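Local coordinates for Glyoxalase/bleomycin resistance protein/dioxygenase (Albidiferax ferrireducens T118, PDB 4QB5) that is of uncertain function, a member of the vicinal oxygen chelate superfamily of glyoxalases, bleomycin resistance proteins and dioxygenases, and may act as a dioxygenase, at residues 85-90 with 139-144; 99-104 with 130-135; 57-62 with 70-75. All coordinates share one frame; numbering follows the deposited sequence.

Contact 1. Residues 85-90 with 139-144; sequences GSTLGF and KICALH
Phe-90 lies with the rim of its ring against strand 139-144: the carbonyl O of Cys-141 sits near the ring plane, 3.7 Å from Phe-90 CD2, and Ile-140 CB meets the same edge, 4.3 Å from CE2. With CG anti to its own carbonyl carbon (chi1 -66°), the ring is swung back toward Leu-88 and Ile-140 on one face of the sheet. Leu-88 adds CB against Ile-140 CG2 and packs on Phe-24 of the second subunit. The bulk of Phe-90 and Ile-140 suits a face covered by helix 34-46, with Phe-101 of helix 95-107 also against Phe-90; Phe-69 meets the Phe-90 ring edge-to-face. On the other face Cys-141 turns SG between its backbone N and carbonyl carbon (chi1 63°), 3.8 Å from Gly-89 CA, so the sulfur lies against the neighbouring backbone. Near the start of the strands, Thr-87 and the extended chain of Lys-139 cross at a slant, OG1 lying 3.6 Å from Lys-139 CD, so it is the lysine's methylene part that packs here. Beneath the side chains runs a parallel ladder with a regular alternation of bonds. Leu-88 N donates to Lys-139 O, Cys-141 N to Leu-88 O at 2.9 Å, Phe-90 N to Cys-141 O at 2.8 Å and almost straight (175°), and Leu-143 N to Phe-90 O. A water carries the pairing one step further, donating to Ser-86 O and accepting from Lys-139 N. The other edge of strand 87-90 forms an antiparallel ladder with a strand of the second subunit, continuing the sheet across the dimer interface. The chemistry thus divides the work: four backbone bonds and the bridging water satisfy facing N-H and C=O groups, while the Phe-90 face gives hydrocarbon to the interior.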
ATOM      1  N   GLY C  85       2.707   8.106   8.139  1.00 13.76           N
ATOM      2  CA  GLY C  85       2.026   8.670   6.986  1.00 13.76           C
ATOM      3  C   GLY C  85       1.398   7.602   6.126  1.00 15.15           C
ATOM      4  O   GLY C  85       0.648   7.917   5.210  1.00 14.17           O
ATOM      5  N   SER C  86       1.724   6.314   6.381  1.00 15.05           N
ATOM      6  CA  SER C  86       1.297   5.269   5.479  1.00 15.75           C
ATOM      7  C   SER C  86      -0.049   4.741   5.981  1.00 15.53           C
ATOM      8  O   SER C  86      -0.204   4.508   7.172  1.00 16.31           O
ATOM      9  CB  SER C  86       2.293   4.131   5.383  1.00 16.34           C
ATOM     10  OG  SER C  86       3.401   4.441   4.560  1.00 17.46           O
ATOM     11  N   THR C  87      -0.957   4.506   5.050  1.00 16.23           N
ATOM     12  CA  THR C  87      -2.293   3.915   5.296  1.00 15.54           C
ATOM     13  C   THR C  87      -2.608   3.034   4.110  1.00 15.27           C
ATOM     14  O   THR C  87      -2.469   3.453   2.988  1.00 13.96           O
ATOM     15  CB  THR C  87      -3.391   5.029   5.445  1.00 16.97           C
ATOM     16  OG1 THR C  87      -3.097   5.774   6.614  1.00 17.67           O
ATOM     17  CG2 THR C  87      -4.771   4.428   5.635  1.00 19.79           C
ATOM     18  N   LEU C  88      -3.082   1.823   4.372  1.00 15.40           N
ATOM     19  CA  LEU C  88      -3.543   0.911   3.355  1.00 16.39           C
ATOM     20  C   LEU C  88      -5.059   0.771   3.415  1.00 16.07           C
ATOM     21  O   LEU C  88      -5.647   0.467   4.483  1.00 16.83           O
ATOM     22  CB  LEU C  88      -2.856  -0.427   3.532  1.00 16.10           C
ATOM     23  CG  LEU C  88      -3.360  -1.532   2.583  1.00 17.34           C
ATOM     24  CD1 LEU C  88      -3.258  -1.121   1.112  1.00 17.13           C
ATOM     25  CD2 LEU C  88      -2.632  -2.851   2.863  1.00 17.18           C
ATOM     26  N   GLY C  89      -5.714   0.973   2.290  1.00 16.26           N
ATOM     27  CA  GLY C  89      -7.183   0.866   2.227  1.00 16.21           C
ATOM     28  C   GLY C  89      -7.690  -0.313   1.417  1.00 16.82           C
ATOM     29  O   GLY C  89      -7.340  -0.425   0.241  1.00 15.02           O
ATOM     30  N   PHE C  90      -8.517  -1.173   2.040  1.00 15.83           N
ATOM     31  CA  PHE C  90      -9.155  -2.280   1.370  1.00 15.87           C
ATOM     32  C   PHE C  90     -10.562  -1.900   0.909  1.00 17.71           C
ATOM     33  O   PHE C  90     -11.354  -1.389   1.698  1.00 17.14           O
ATOM     34  CB  PHE C  90      -9.234  -3.488   2.303  1.00 14.74           C
ATOM     35  CG  PHE C  90      -7.886  -4.072   2.666  1.00 14.21           C
ATOM     36  CD1 PHE C  90      -7.276  -4.978   1.831  1.00 15.00           C
ATOM     37  CD2 PHE C  90      -7.212  -3.681   3.802  1.00 14.09           C
ATOM     38  CE1 PHE C  90      -6.071  -5.546   2.182  1.00 14.75           C
ATOM     39  CE2 PHE C  90      -5.981  -4.217   4.123  1.00 14.79           C
ATOM     40  CZ  PHE C  90      -5.404  -5.139   3.287  1.00 14.59           C
ATOM     41  N   LYS C 139      -1.272   0.674   9.739  1.00 14.48           N
ATOM     42  CA  LYS C 139      -2.544   1.359   9.724  1.00 16.44           C
ATOM     43  C   LYS C 139      -3.311   0.976   8.501  1.00 15.50           C
ATOM     44  O   LYS C 139      -2.795   1.108   7.398  1.00 15.35           O
ATOM     45  CB  LYS C 139      -2.337   2.900   9.775  1.00 16.82           C
ATOM     46  CG  LYS C 139      -3.623   3.657   9.968  1.00 21.33           C
ATOM     47  CD  LYS C 139      -3.332   5.147  10.174  1.00 26.06           C
ATOM     48  CE  LYS C 139      -4.571   5.864  10.620  1.00 31.14           C
ATOM     49  NZ  LYS C 139      -4.366   7.340  10.482  1.00 34.74           N
ATOM     50  N   ILE C 140      -4.538   0.474   8.690  1.00 14.38           N
ATOM     51  CA  ILE C 140      -5.331  -0.088   7.570  1.00 14.20           C
ATOM     52  C   ILE C 140      -6.764   0.393   7.700  1.00 13.38           C
ATOM     53  O   ILE C 140      -7.184   0.844   8.762  1.00 13.04           O
ATOM     54  CB  ILE C 140      -5.260  -1.648   7.525  1.00 15.07           C
ATOM     55  CG1 ILE C 140      -5.931  -2.235   8.787  1.00 17.02           C
ATOM     56  CG2 ILE C 140      -3.795  -2.089   7.401  1.00 16.04           C
ATOM     57  CD1 ILE C 140      -5.861  -3.738   8.914  1.00 17.73           C
ATOM     58  N   CYS C 141      -7.531   0.339   6.636  1.00 13.60           N
ATOM     59  CA  CYS C 141      -8.953   0.632   6.736  1.00 14.49           C
ATOM     60  C   CYS C 141      -9.687  -0.087   5.661  1.00 14.71           C
ATOM     61  O   CYS C 141      -9.079  -0.648   4.700  1.00 14.51           O
ATOM     62  CB  CYS C 141      -9.259   2.136   6.650  1.00 18.18           C
ATOM     63  SG  CYS C 141      -8.772   2.794   5.094  1.00 21.35           S
ATOM     64  N   ALA C 142     -10.964  -0.209   5.892  1.00 14.17           N
ATOM     65  CA  ALA C 142     -11.893  -0.687   4.849  1.00 14.53           C
ATOM     66  C   ALA C 142     -12.723   0.526   4.399  1.00 15.16           C
ATOM     67  O   ALA C 142     -13.162   1.355   5.239  1.00 15.86           O
ATOM     68  CB  ALA C 142     -12.799  -1.798   5.380  1.00 14.18           C
ATOM     69  N   LEU C 143     -12.871   0.680   3.094  1.00 15.14           N
ATOM     70  CA  LEU C 143     -13.579   1.829   2.547  1.00 16.07           C
ATOM     71  C   LEU C 143     -14.639   1.389   1.571  1.00 15.84           C
ATOM     72  O   LEU C 143     -14.375   0.586   0.636  1.00 15.45           O
ATOM     73  CB  LEU C 143     -12.583   2.745   1.825  1.00 17.78           C
ATOM     74  CG  LEU C 143     -13.090   4.011   1.124  1.00 19.02           C
ATOM     75  CD1 LEU C 143     -11.973   5.054   0.995  1.00 20.26           C
ATOM     76  CD2 LEU C 143     -13.608   3.686  -0.249  1.00 19.74           C
ATOM     77  N   HIS C 144     -15.843   1.932   1.746  1.00 18.18           N
ATOM     78  CA  HIS C 144     -16.902   1.743   0.812  1.00 18.63           C
ATOM     79  C   HIS C 144     -17.383   3.108   0.288  1.00 20.56           C
ATOM     80  O   HIS C 144     -17.689   4.001   1.056  1.00 18.75           O
ATOM     81  CB  HIS C 144     -18.049   1.029   1.499  1.00 20.10           C
ATOM     82  CG  HIS C 144     -19.275   0.959   0.656  1.00 19.55           C
ATOM     83  ND1 HIS C 144     -19.311   0.290  -0.547  1.00 21.81           N
ATOM     84  CD2 HIS C 144     -20.477   1.554   0.790  1.00 21.44           C
ATOM     85  CE1 HIS C 144     -20.490   0.457  -1.112  1.00 20.71           C
ATOM     86  NE2 HIS C 144     -21.209   1.225  -0.321  1.00 22.02           N
TER
HETATM   87  O   HOH W   1       1.120   2.386   8.834  1.00 26.50           O

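Contact 2. Residues 99-104 with 130-135; sequences DAFHAA and AYLRDP
Phe-101 and His-102, adjacent on helix 95-107, each receive one methyl of Leu-132, CD1 going to the phenyl ring and CD2 to the imidazole. Phe-101 comes first, its CG anti to the backbone N (chi1 175°), which sends the ring toward the sheet. There CE2 lies 3.8 Å from Leu-132 CD1 and 3.9 Å from the carbonyl O of Ala-130, the phenyl and leucine side chains running alongside each other with opposed directions. Leu-44 of helix 34-46 touches both, a fitting place for two large apolar residues. This is a helix laid on one face of the mixed sheet of a βαβββ module, the unit of the vicinal oxygen chelate fold; the short helix and strand axes pass 8.1 Å apart at 21°. One residue on, His-102 sets CB 3.9 Å from Ala-130 CB, and the small alanine lets the helix backbone come near, with 6.0 Å between His-102 CA and Ala-130 CA. Histidine suits the place in that its flat ring offers a face to Leu-132 CD2, which makes a CH-pi contact 4.1 Å from the ring centroid, while the carbonyl O of Tyr-131 lies at the ring's edge.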
ATOM      1  N   ASP C  99     -18.004  -2.524   8.708  1.00 14.79           N
ATOM      2  CA  ASP C  99     -18.151  -2.747  10.140  1.00 15.41           C
ATOM      3  C   ASP C  99     -17.736  -4.189  10.513  1.00 13.45           C
ATOM      4  O   ASP C  99     -17.256  -4.395  11.583  1.00 13.60           O
ATOM      5  CB  ASP C  99     -19.573  -2.558  10.604  1.00 16.01           C
ATOM      6  CG  ASP C  99     -19.975  -1.075  10.676  1.00 19.10           C
ATOM      7  OD1 ASP C  99     -19.140  -0.147  10.569  1.00 17.51           O
ATOM      8  OD2 ASP C  99     -21.164  -0.892  10.801  1.00 19.11           O
ATOM      9  N   ALA C 100     -18.047  -5.160   9.680  1.00 12.36           N
ATOM     10  CA  ALA C 100     -17.623  -6.592   9.940  1.00 12.69           C
ATOM     11  C   ALA C 100     -16.108  -6.753   9.954  1.00 13.05           C
ATOM     12  O   ALA C 100     -15.527  -7.446  10.774  1.00 13.01           O
ATOM     13  CB  ALA C 100     -18.194  -7.432   8.807  1.00 13.78           C
ATOM     14  N   PHE C 101     -15.450  -6.055   9.033  1.00 13.43           N
ATOM     15  CA  PHE C 101     -13.984  -5.923   9.026  1.00 14.50           C
ATOM     16  C   PHE C 101     -13.429  -5.371  10.331  1.00 14.02           C
ATOM     17  O   PHE C 101     -12.531  -5.946  10.918  1.00 13.72           O
ATOM     18  CB  PHE C 101     -13.683  -4.952   7.860  1.00 15.56           C
ATOM     19  CG  PHE C 101     -12.267  -4.531   7.675  1.00 14.59           C
ATOM     20  CD1 PHE C 101     -11.522  -5.100   6.642  1.00 15.27           C
ATOM     21  CD2 PHE C 101     -11.772  -3.401   8.305  1.00 15.12           C
ATOM     22  CE1 PHE C 101     -10.250  -4.625   6.338  1.00 16.70           C
ATOM     23  CE2 PHE C 101     -10.485  -2.914   8.010  1.00 15.28           C
ATOM     24  CZ  PHE C 101      -9.734  -3.523   7.016  1.00 15.00           C
ATOM     25  N   HIS C 102     -13.986  -4.247  10.756  1.00 14.29           N
ATOM     26  CA  HIS C 102     -13.584  -3.595  11.965  1.00 16.42           C
ATOM     27  C   HIS C 102     -13.762  -4.541  13.154  1.00 17.21           C
ATOM     28  O   HIS C 102     -12.851  -4.704  13.953  1.00 18.76           O
ATOM     29  CB  HIS C 102     -14.332  -2.272  12.172  1.00 16.98           C
ATOM     30  CG  HIS C 102     -13.866  -1.511  13.365  1.00 19.19           C
ATOM     31  ND1 HIS C 102     -12.908  -0.517  13.301  1.00 21.24           N
ATOM     32  CD2 HIS C 102     -14.226  -1.592  14.658  1.00 18.46           C
ATOM     33  CE1 HIS C 102     -12.682  -0.041  14.505  1.00 17.67           C
ATOM     34  NE2 HIS C 102     -13.476  -0.672  15.347  1.00 22.06           N
ATOM     35  N   ALA C 103     -14.928  -5.181  13.245  1.00 17.43           N
ATOM     36  CA  ALA C 103     -15.171  -6.132  14.314  1.00 16.63           C
ATOM     37  C   ALA C 103     -14.182  -7.312  14.286  1.00 16.55           C
ATOM     38  O   ALA C 103     -13.697  -7.732  15.329  1.00 17.58           O
ATOM     39  CB  ALA C 103     -16.643  -6.645  14.269  1.00 16.95           C
ATOM     40  N   ALA C 104     -13.935  -7.890  13.123  1.00 15.87           N
ATOM     41  CA  ALA C 104     -13.043  -8.989  13.050  1.00 17.31           C
ATOM     42  C   ALA C 104     -11.644  -8.544  13.492  1.00 16.74           C
ATOM     43  O   ALA C 104     -10.938  -9.261  14.227  1.00 17.75           O
ATOM     44  CB  ALA C 104     -13.001  -9.527  11.646  1.00 18.28           C
ATOM     45  N   ALA C 130     -13.723   2.391   7.991  1.00 16.13           N
ATOM     46  CA  ALA C 130     -13.420   1.817   9.292  1.00 16.21           C
ATOM     47  C   ALA C 130     -11.912   1.604   9.396  1.00 16.02           C
ATOM     48  O   ALA C 130     -11.347   0.824   8.590  1.00 15.15           O
ATOM     49  CB  ALA C 130     -14.144   0.459   9.422  1.00 16.49           C
ATOM     50  N   TYR C 131     -11.287   2.258  10.359  1.00 15.69           N
ATOM     51  CA  TYR C 131      -9.851   2.232  10.571  1.00 18.17           C
ATOM     52  C   TYR C 131      -9.385   1.310  11.667  1.00 17.18           C
ATOM     53  O   TYR C 131     -10.000   1.236  12.694  1.00 18.44           O
ATOM     54  CB  TYR C 131      -9.314   3.633  10.888  1.00 20.48           C
ATOM     55  CG  TYR C 131      -9.212   4.604   9.688  1.00 22.04           C
ATOM     56  CD1 TYR C 131      -8.066   4.672   8.898  1.00 23.49           C
ATOM     57  CD2 TYR C 131     -10.256   5.456   9.385  1.00 24.38           C
ATOM     58  CE1 TYR C 131      -7.954   5.569   7.831  1.00 25.07           C
ATOM     59  CE2 TYR C 131     -10.179   6.353   8.314  1.00 26.36           C
ATOM     60  CZ  TYR C 131      -9.034   6.399   7.535  1.00 26.35           C
ATOM     61  OH  TYR C 131      -8.971   7.326   6.507  1.00 30.97           O
ATOM     62  N   LEU C 132      -8.240   0.660  11.462  1.00 16.07           N
ATOM     63  CA  LEU C 132      -7.589  -0.200  12.476  1.00 16.24           C
ATOM     64  C   LEU C 132      -6.081  -0.088  12.388  1.00 14.92           C
ATOM     65  O   LEU C 132      -5.548   0.348  11.369  1.00 15.61           O
ATOM     66  CB  LEU C 132      -7.827  -1.705  12.187  1.00 17.57           C
ATOM     67  CG  LEU C 132      -9.224  -2.236  12.291  1.00 19.79           C
ATOM     68  CD1 LEU C 132      -9.283  -3.585  11.584  1.00 21.73           C
ATOM     69  CD2 LEU C 132      -9.640  -2.345  13.773  1.00 19.12           C
ATOM     70  N   ARG C 133      -5.410  -0.545  13.426  1.00 14.12           N
ATOM     71  CA  ARG C 133      -3.999  -0.943  13.330  1.00 16.02           C
ATOM     72  C   ARG C 133      -3.986  -2.444  13.469  1.00 15.88           C
ATOM     73  O   ARG C 133      -4.629  -2.973  14.403  1.00 15.74           O
ATOM     74  CB  ARG C 133      -3.140  -0.308  14.451  1.00 17.41           C
ATOM     75  CG  ARG C 133      -3.063   1.202  14.264  1.00 24.42           C
ATOM     76  CD  ARG C 133      -2.070   1.899  15.149  1.00 30.32           C
ATOM     77  NE  ARG C 133      -1.453   3.001  14.391  1.00 38.50           N
ATOM     78  CZ  ARG C 133      -1.933   4.227  14.259  1.00 42.70           C
ATOM     79  NH1 ARG C 133      -3.090   4.617  14.859  1.00 51.61           N
ATOM     80  NH2 ARG C 133      -1.205   5.096  13.560  1.00 40.84           N
ATOM     81  N   ASP C 134      -3.189  -3.088  12.639  1.00 14.04           N
ATOM     82  CA  ASP C 134      -2.940  -4.507  12.752  1.00 14.76           C
ATOM     83  C   ASP C 134      -2.025  -4.758  13.994  1.00 15.36           C
ATOM     84  O   ASP C 134      -1.630  -3.821  14.704  1.00 14.76           O
ATOM     85  CB  ASP C 134      -2.478  -5.105  11.397  1.00 14.04           C
ATOM     86  CG  ASP C 134      -0.990  -4.907  11.093  1.00 14.86           C
ATOM     87  OD1 ASP C 134      -0.225  -4.334  11.917  1.00 13.57           O
ATOM     88  OD2 ASP C 134      -0.561  -5.356   9.970  1.00 15.34           O
ATOM     89  N   PRO C 135      -1.759  -6.008  14.290  1.00 16.72           N
ATOM     90  CA  PRO C 135      -0.970  -6.357  15.471  1.00 18.91           C
ATOM     91  C   PRO C 135       0.400  -5.753  15.453  1.00 19.53           C
ATOM     92  O   PRO C 135       0.937  -5.578  16.503  1.00 20.88           O
ATOM     93  CB  PRO C 135      -0.875  -7.897  15.403  1.00 18.65           C
ATOM     94  CG  PRO C 135      -2.133  -8.287  14.690  1.00 20.53           C
ATOM     95  CD  PRO C 135      -2.353  -7.194  13.650  1.00 19.03           C
TER

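Contact 3. Residues 57-62 with 70-75; sequences KSRYFY and GITTPI
Residues 59-62 and 70-72 run antiparallel, their short axes 4.8 Å apart at 173°, with Tyr-60 and Ile-71 as the hydrogen-bonded pair flanked by the non-hydrogen-bonded pairs Arg-59/Thr-72 and Phe-61/Gly-70. They are the two arms of a beta hairpin in the mixed sheet that also contains strand 24-30. Ile-71 N donates to Tyr-60 O at 2.9 Å, and Tyr-60 N returns a bond to Ile-71 O. Beyond the strands Thr-73 N reaches Ser-58 O, nearly straight at 170°; Ser-58 is the centre of an inverse gamma turn. On the face toward helix 34-46, Ile-71 CG1 packs 3.8 Å from Tyr-60 CB and also meets the edge of the Tyr-62 ring. The tyrosines suit this place because their hydroxyls can bond polar groups of the helix, Tyr-60 with Glu-35 and Tyr-62 with Asp-42. On the other face Gly-70 leaves room for the Phe-61 ring, whose CD1 lies 4.2 Å from Gly-70 CA. Arg-59 runs beside Thr-72, bends at chi2 (103°) and again at chi3, and gives its NE to Asn-56 O. The Phe-61 ring meets the Arg-59 guanidinium edge-on, CE2 3.3 Å above one face, offset toward its rim.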
ATOM      1  N   LYS C  57       7.623 -18.790   1.042  1.00 31.39           N
ATOM      2  CA  LYS C  57       8.834 -18.346   1.725  1.00 31.26           C
ATOM      3  C   LYS C  57       8.395 -17.725   3.045  1.00 29.71           C
ATOM      4  O   LYS C  57       7.484 -18.242   3.654  1.00 28.35           O
ATOM      5  CB  LYS C  57       9.639 -17.381   0.839  1.00 36.23           C
ATOM      6  CG  LYS C  57      10.113 -18.006  -0.480  1.00 45.05           C
ATOM      7  CD  LYS C  57      11.346 -17.305  -1.084  1.00 48.65           C
ATOM      8  CE  LYS C  57      11.052 -16.536  -2.365  1.00 53.23           C
ATOM      9  NZ  LYS C  57      12.309 -15.919  -2.882  1.00 57.38           N
ATOM     10  N   SER C  58       8.992 -16.626   3.504  1.00 26.33           N
ATOM     11  CA  SER C  58       8.515 -16.014   4.759  1.00 27.74           C
ATOM     12  C   SER C  58       7.422 -14.953   4.547  1.00 25.31           C
ATOM     13  O   SER C  58       7.517 -13.824   5.096  1.00 21.11           O
ATOM     14  CB  SER C  58       9.671 -15.453   5.588  1.00 27.04           C
ATOM     15  OG  SER C  58      10.621 -16.475   5.801  1.00 31.47           O
ATOM     16  N   ARG C  59       6.392 -15.349   3.781  1.00 22.46           N
ATOM     17  CA  ARG C  59       5.239 -14.515   3.455  1.00 21.99           C
ATOM     18  C   ARG C  59       3.960 -15.315   3.390  1.00 21.92           C
ATOM     19  O   ARG C  59       3.957 -16.518   3.031  1.00 19.58           O
ATOM     20  CB  ARG C  59       5.364 -13.919   2.070  1.00 24.35           C
ATOM     21  CG  ARG C  59       6.553 -13.027   1.851  1.00 27.81           C
ATOM     22  CD  ARG C  59       7.694 -13.653   1.075  1.00 28.44           C
ATOM     23  NE  ARG C  59       7.378 -14.299  -0.199  1.00 26.79           N
ATOM     24  CZ  ARG C  59       7.671 -13.848  -1.418  1.00 30.87           C
ATOM     25  NH1 ARG C  59       8.187 -12.633  -1.644  1.00 33.38           N
ATOM     26  NH2 ARG C  59       7.414 -14.624  -2.460  1.00 35.38           N
ATOM     27  N   TYR C  60       2.851 -14.621   3.625  1.00 19.99           N
ATOM     28  CA  TYR C  60       1.565 -15.110   3.231  1.00 20.76           C
ATOM     29  C   TYR C  60       0.920 -14.120   2.283  1.00 20.34           C
ATOM     30  O   TYR C  60       0.906 -12.891   2.564  1.00 17.36           O
ATOM     31  CB  TYR C  60       0.668 -15.312   4.455  1.00 22.07           C
ATOM     32  CG  TYR C  60       0.977 -16.557   5.270  1.00 24.10           C
ATOM     33  CD1 TYR C  60       0.478 -17.811   4.902  1.00 22.72           C
ATOM     34  CD2 TYR C  60       1.725 -16.470   6.431  1.00 23.68           C
ATOM     35  CE1 TYR C  60       0.765 -18.947   5.666  1.00 26.97           C
ATOM     36  CE2 TYR C  60       2.027 -17.590   7.175  1.00 23.14           C
ATOM     37  CZ  TYR C  60       1.542 -18.822   6.794  1.00 23.73           C
ATOM     38  OH  TYR C  60       1.858 -19.870   7.617  1.00 24.83           O
ATOM     39  N   PHE C  61       0.311 -14.666   1.235  1.00 18.18           N
ATOM     40  CA  PHE C  61      -0.328 -13.902   0.164  1.00 19.27           C
ATOM     41  C   PHE C  61      -1.814 -14.113   0.153  1.00 20.46           C
ATOM     42  O   PHE C  61      -2.311 -15.248   0.387  1.00 21.37           O
ATOM     43  CB  PHE C  61       0.222 -14.326  -1.203  1.00 20.17           C
ATOM     44  CG  PHE C  61       1.587 -13.798  -1.472  1.00 22.67           C
ATOM     45  CD1 PHE C  61       1.755 -12.475  -1.820  1.00 22.65           C
ATOM     46  CD2 PHE C  61       2.690 -14.598  -1.359  1.00 24.51           C
ATOM     47  CE1 PHE C  61       3.015 -11.966  -2.071  1.00 25.39           C
ATOM     48  CE2 PHE C  61       3.972 -14.088  -1.592  1.00 24.19           C
ATOM     49  CZ  PHE C  61       4.134 -12.789  -1.953  1.00 24.60           C
ATOM     50  N   TYR C  62      -2.512 -13.016  -0.119  1.00 18.10           N
ATOM     51  CA  TYR C  62      -3.973 -12.949  -0.152  1.00 19.45           C
ATOM     52  C   TYR C  62      -4.333 -12.405  -1.533  1.00 21.23           C
ATOM     53  O   TYR C  62      -4.247 -11.188  -1.808  1.00 20.49           O
ATOM     54  CB  TYR C  62      -4.477 -11.962   0.933  1.00 17.55           C
ATOM     55  CG  TYR C  62      -4.227 -12.464   2.320  1.00 16.15           C
ATOM     56  CD1 TYR C  62      -2.997 -12.336   2.914  1.00 14.73           C
ATOM     57  CD2 TYR C  62      -5.243 -13.108   3.046  1.00 16.06           C
ATOM     58  CE1 TYR C  62      -2.764 -12.802   4.193  1.00 14.40           C
ATOM     59  CE2 TYR C  62      -5.005 -13.597   4.298  1.00 14.90           C
ATOM     60  CZ  TYR C  62      -3.767 -13.471   4.863  1.00 15.03           C
ATOM     61  OH  TYR C  62      -3.615 -13.954   6.140  1.00 15.45           O
ATOM     62  N   GLY C  70       0.090  -8.891   0.689  1.00 16.05           N
ATOM     63  CA  GLY C  70       0.982  -9.825   1.380  1.00 16.61           C
ATOM     64  C   GLY C  70       1.522  -9.335   2.699  1.00 16.24           C
ATOM     65  O   GLY C  70       1.694  -8.126   2.927  1.00 15.17           O
ATOM     66  N   ILE C  71       1.752 -10.268   3.607  1.00 14.86           N
ATOM     67  CA  ILE C  71       2.432  -9.979   4.865  1.00 15.52           C
ATOM     68  C   ILE C  71       3.775 -10.681   4.793  1.00 17.03           C
ATOM     69  O   ILE C  71       3.890 -11.815   4.226  1.00 14.93           O
ATOM     70  CB  ILE C  71       1.643 -10.406   6.109  1.00 17.04           C
ATOM     71  CG1 ILE C  71       1.236 -11.898   6.038  1.00 16.92           C
ATOM     72  CG2 ILE C  71       0.442  -9.489   6.257  1.00 18.15           C
ATOM     73  CD1 ILE C  71       0.565 -12.382   7.287  1.00 17.03           C
ATOM     74  N   THR C  72       4.811 -10.002   5.281  1.00 16.75           N
ATOM     75  CA  THR C  72       6.170 -10.530   5.096  1.00 16.43           C
ATOM     76  C   THR C  72       7.049 -10.251   6.290  1.00 15.28           C
ATOM     77  O   THR C  72       6.928  -9.226   6.970  1.00 14.31           O
ATOM     78  CB  THR C  72       6.855  -9.986   3.784  1.00 18.23           C
ATOM     79  OG1 THR C  72       8.061 -10.729   3.516  1.00 17.32           O
ATOM     80  CG2 THR C  72       7.245  -8.485   3.900  1.00 17.34           C
ATOM     81  N   THR C  73       7.950 -11.191   6.543  1.00 15.32           N
ATOM     82  CA  THR C  73       9.144 -10.956   7.338  1.00 16.03           C
ATOM     83  C   THR C  73      10.058 -10.062   6.471  1.00 14.57           C
ATOM     84  O   THR C  73      10.262 -10.363   5.297  1.00 13.01           O
ATOM     85  CB  THR C  73       9.885 -12.308   7.611  1.00 19.25           C
ATOM     86  OG1 THR C  73       9.050 -13.069   8.472  1.00 18.46           O
ATOM     87  CG2 THR C  73      11.214 -12.051   8.372  1.00 21.92           C
ATOM     88  N   PRO C  74      10.556  -8.939   7.014  1.00 12.76           N
ATOM     89  CA  PRO C  74      11.345  -8.053   6.107  1.00 14.08           C
ATOM     90  C   PRO C  74      12.559  -8.760   5.540  1.00 15.73           C
ATOM     91  O   PRO C  74      13.291  -9.429   6.278  1.00 15.41           O
ATOM     92  CB  PRO C  74      11.772  -6.916   7.025  1.00 14.55           C
ATOM     93  CG  PRO C  74      10.623  -6.833   8.041  1.00 14.12           C
ATOM     94  CD  PRO C  74      10.236  -8.296   8.283  1.00 13.78           C
ATOM     95  N   ILE C  75      12.839  -8.544   4.270  1.00 18.11           N
ATOM     96  CA  ILE C  75      13.958  -9.276   3.635  1.00 22.20           C
ATOM     97  C   ILE C  75      15.324  -8.836   4.206  1.00 21.62           C
ATOM     98  O   ILE C  75      16.305  -9.513   4.009  1.00 16.35           O
ATOM     99  CB  ILE C  75      13.977  -9.119   2.107  1.00 25.03           C
ATOM    100  CG1 ILE C  75      14.309  -7.684   1.718  1.00 27.26           C
ATOM    101  CG2 ILE C  75      12.629  -9.534   1.520  1.00 25.96           C
ATOM    102  CD1 ILE C  75      14.601  -7.555   0.243  1.00 30.99           C
TER

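In the fold
Contacts 1 and 2 belong to one sheet and one hydrophobic layer: their centres are about 10 Å apart, Ile-140 N probably bonds to Leu-132 O and Ala-142 N to Ala-130 O, both at 2.9 Å, and Phe-101 CE2 lies 3.5 Å from Ala-142 N. Both segments of contact 2 fall between the two segments of contact 1 in sequence. Contact 3 belongs to the other four-stranded sheet, on the opposite side of the chain's centre; its centre is about 19 Å from that of contact 1 and about 20 Å from that of contact 2. Both sheets share the strand order 1-4-3-2, as in the paired modules of this superfamily. Contacts 1 and 3 both touch the second subunit.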